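Local coordinates for ribosomal protein s2-related protein (Deinococcus radiodurans, PDB 2JH3) that probably acts as a sirohydrochlorin ferrochelatase-like enzyme, joining chelatase-fold domains to a domain that holds a [4Fe-4S] cluster, at residues A2-V7 with Y64-V69. Numbering follows the deposited sequence.
Sequences ALRSLV and YSDVTV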
ATOM      1  N   ALA A   2      45.494  -0.657  -6.834  0.50 41.88           N
ATOM      2  CA  ALA A   2      44.946  -1.803  -7.560  1.00 41.02           C
ATOM      3  C   ALA A   2      43.587  -2.094  -6.903  1.00 39.84           C
ATOM      4  O   ALA A   2      43.533  -2.733  -5.852  1.00 41.39           O
ATOM      5  CB  ALA A   2      45.911  -3.006  -7.371  1.00 42.28           C
ATOM      6  N   LEU A   3      42.503  -1.595  -7.485  1.00 37.71           N
ATOM      7  CA  LEU A   3      41.221  -1.533  -6.748  1.00 35.69           C
ATOM      8  C   LEU A   3      40.257  -2.591  -7.291  1.00 32.57           C
ATOM      9  O   LEU A   3      40.164  -2.783  -8.489  1.00 28.09           O
ATOM     10  CB  LEU A   3      40.629  -0.131  -6.838  1.00 35.76           C
ATOM     11  CG  LEU A   3      41.373   1.004  -6.105  1.00 36.50           C
ATOM     12  CD1 LEU A   3      41.078   2.327  -6.754  1.00 40.11           C
ATOM     13  CD2 LEU A   3      41.024   1.083  -4.645  1.00 36.40           C
ATOM     14  N   ARG A   4      39.606  -3.335  -6.404  1.00 31.91           N
ATOM     15  CA  ARG A   4      38.638  -4.307  -6.882  1.00 32.61           C
ATOM     16  C   ARG A   4      37.394  -4.528  -6.027  1.00 29.89           C
ATOM     17  O   ARG A   4      37.423  -4.387  -4.819  1.00 29.39           O
ATOM     18  CB  ARG A   4      39.303  -5.626  -7.248  1.00 34.23           C
ATOM     19  CG  ARG A   4      40.182  -6.293  -6.226  1.00 38.93           C
ATOM     20  CD  ARG A   4      40.564  -7.734  -6.709  1.00 41.58           C
ATOM     21  NE  ARG A   4      41.608  -7.839  -7.731  1.00 48.22           N
ATOM     22  CZ  ARG A   4      41.684  -8.792  -8.700  1.00 49.73           C
ATOM     23  NH1 ARG A   4      40.734  -9.741  -8.859  1.00 50.44           N
ATOM     24  NH2 ARG A   4      42.713  -8.776  -9.572  1.00 50.02           N
ATOM     25  N   SER A   5      36.299  -4.863  -6.712  1.00 28.33           N
ATOM     26  CA  SER A   5      34.993  -5.065  -6.057  1.00 26.72           C
ATOM     27  C   SER A   5      34.596  -6.549  -6.096  1.00 24.98           C
ATOM     28  O   SER A   5      34.793  -7.269  -7.087  1.00 22.88           O
ATOM     29  CB  SER A   5      33.845  -4.248  -6.762  1.00 28.43           C
ATOM     30  OG  SER A   5      34.172  -2.871  -7.004  1.00 30.01           O
ATOM     31  N   LEU A   6      33.965  -6.993  -5.027  1.00 23.93           N
ATOM     32  CA  LEU A   6      33.423  -8.369  -4.996  1.00 23.45           C
ATOM     33  C   LEU A   6      31.916  -8.196  -4.924  1.00 22.03           C
ATOM     34  O   LEU A   6      31.444  -7.395  -4.156  1.00 24.49           O
ATOM     35  CB  LEU A   6      33.939  -9.056  -3.749  1.00 22.99           C
ATOM     36  CG  LEU A   6      33.399 -10.461  -3.476  1.00 20.25           C
ATOM     37  CD1 LEU A   6      33.730 -11.432  -4.651  1.00 17.85           C
ATOM     38  CD2 LEU A   6      34.037 -10.908  -2.212  1.00 24.39           C
ATOM     39  N   VAL A   7      31.195  -8.896  -5.770  1.00 22.16           N
ATOM     40  CA  VAL A   7      29.749  -8.905  -5.765  1.00 21.46           C
ATOM     41  C   VAL A   7      29.266 -10.309  -5.464  1.00 20.99           C
ATOM     42  O   VAL A   7      29.621 -11.245  -6.158  1.00 20.04           O
ATOM     43  CB  VAL A   7      29.215  -8.522  -7.107  1.00 21.21           C
ATOM     44  CG1 VAL A   7      27.709  -8.729  -7.181  1.00 18.78           C
ATOM     45  CG2 VAL A   7      29.608  -7.070  -7.430  1.00 24.16           C
ATOM     46  N   TYR A  64      34.380   0.156  -8.578  1.00 27.79           N
ATOM     47  CA  TYR A  64      35.666  -0.123  -9.278  1.00 29.02           C
ATOM     48  C   TYR A  64      35.470  -0.807 -10.604  1.00 29.09           C
ATOM     49  O   TYR A  64      34.365  -1.217 -10.955  1.00 30.30           O
ATOM     50  CB  TYR A  64      36.592  -0.927  -8.380  1.00 28.95           C
ATOM     51  CG  TYR A  64      36.678  -0.270  -7.023  1.00 30.46           C
ATOM     52  CD1 TYR A  64      37.105   1.037  -6.916  1.00 32.05           C
ATOM     53  CD2 TYR A  64      36.278  -0.932  -5.860  1.00 30.59           C
ATOM     54  CE1 TYR A  64      37.150   1.659  -5.692  1.00 31.34           C
ATOM     55  CE2 TYR A  64      36.300  -0.310  -4.630  1.00 30.92           C
ATOM     56  CZ  TYR A  64      36.761   0.986  -4.568  1.00 32.44           C
ATOM     57  OH  TYR A  64      36.830   1.649  -3.370  1.00 33.14           O
ATOM     58  N   SER A  65      36.543  -0.846 -11.385  1.00 29.47           N
ATOM     59  CA  SER A  65      36.483  -1.225 -12.794  1.00 29.57           C
ATOM     60  C   SER A  65      36.868  -2.683 -12.980  1.00 29.32           C
ATOM     61  O   SER A  65      36.873  -3.199 -14.096  1.00 30.86           O
ATOM     62  CB  SER A  65      37.449  -0.329 -13.603  1.00 30.93           C
ATOM     63  OG  SER A  65      38.789  -0.503 -13.149  1.00 30.82           O
ATOM     64  N   ASP A  66      37.192  -3.329 -11.868  1.00 30.04           N
ATOM     65  CA  ASP A  66      37.487  -4.756 -11.788  1.00 28.72           C
ATOM     66  C   ASP A  66      36.534  -5.414 -10.800  1.00 26.45           C
ATOM     67  O   ASP A  66      36.533  -5.107  -9.609  1.00 25.32           O
ATOM     68  CB  ASP A  66      38.925  -4.967 -11.313  1.00 30.03           C
ATOM     69  CG  ASP A  66      39.328  -6.448 -11.265  1.00 33.62           C
ATOM     70  OD1 ASP A  66      40.039  -6.869 -12.210  1.00 45.83           O
ATOM     71  OD2 ASP A  66      38.977  -7.178 -10.286  1.00 42.48           O
ATOM     72  N   VAL A  67      35.701  -6.308 -11.312  1.00 25.09           N
ATOM     73  CA  VAL A  67      34.645  -6.917 -10.472  1.00 25.14           C
ATOM     74  C   VAL A  67      34.620  -8.434 -10.579  1.00 23.74           C
ATOM     75  O   VAL A  67      34.829  -9.005 -11.664  1.00 23.43           O
ATOM     76  CB  VAL A  67      33.257  -6.266 -10.793  1.00 26.43           C
ATOM     77  CG1 VAL A  67      32.814  -6.602 -12.105  1.00 29.66           C
ATOM     78  CG2 VAL A  67      32.161  -6.691  -9.779  1.00 25.04           C
ATOM     79  N   THR A  68      34.450  -9.084  -9.431  1.00 23.97           N
ATOM     80  CA  THR A  68      34.320 -10.551  -9.368  1.00 22.78           C
ATOM     81  C   THR A  68      32.911 -10.786  -8.828  1.00 21.25           C
ATOM     82  O   THR A  68      32.530 -10.184  -7.798  1.00 21.48           O
ATOM     83  CB  THR A  68      35.388 -11.193  -8.420  1.00 22.89           C
ATOM     84  OG1 THR A  68      36.675 -10.822  -8.850  1.00 26.41           O
ATOM     85  CG2 THR A  68      35.289 -12.713  -8.445  1.00 22.48           C
ATOM     86  N   VAL A  69      32.150 -11.602  -9.541  1.00 21.24           N
ATOM     87  CA  VAL A  69      30.773 -11.908  -9.177  1.00 20.53           C
ATOM     88  C   VAL A  69      30.712 -13.391  -8.796  1.00 19.88           C
ATOM     89  O   VAL A  69      30.921 -14.248  -9.658  1.00 19.61           O
ATOM     90  CB  VAL A  69      29.826 -11.634 -10.327  1.00 19.32           C
ATOM     91  CG1 VAL A  69      28.406 -11.942 -10.004  1.00 21.48           C
ATOM     92  CG2 VAL A  69      29.942 -10.136 -10.748  1.00 17.59           C
TER
HETATM   93  O   HOH W   1      37.432  -8.044  -8.616  1.00 35.44           O
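Leu3 sets its CB over one face of the Tyr64 ring, near the rim, in a CH-pi contact 4.1 Å from the ring centroid to CB. With CG anti to its own carbonyl carbon (chi1 -50°), the Tyr64 ring lies against Leu3 and Ser5, where Ser5 OG meets Tyr64 CD2 at 3.1 Å. That hydroxyl has its main partner in Glu43 of the adjacent strand and takes a weak bond from Tyr64 N. After these loop residues, 5-7 and 66-69 pair as parallel strands. Ser5 bonds to the residues flanking Val67, its N to Asp66 O (2.9 Å) and its O to Thr68 N (3.0 Å), and Val7 N then reaches Thr68 O at 2.7 Å. On the face of Ser5, Val7 CG2 presses tightly on Val67 CG2 (3.5 Å). At the start of the pairing, Arg4 and Asp66 run side by side, and Asp66 OD2 stands over the guanidinium face, 3.4 Å from Arg4 NH1, with the two planes 54° apart. A water beside OD2 also reaches Ser5 O and Thr68 OG1. Were Tyr64 replaced by an alanine, the CB of Leu3 would probably lose its aromatic platform and a gap would open beside Ser5. Farther out, strands 43-48 and 108-112 flank the pair, making these two inner, neighbouring strands of the mixed sheet of the N-terminal chelatase-like domain, while Ala261 of helix 253-262 packs on Leu6 and Thr68. Since no N-H points at OD2, the ion pair is probably electrostatic and weakly directional, leaving alignment of the strands to the nearly straight backbone bonds.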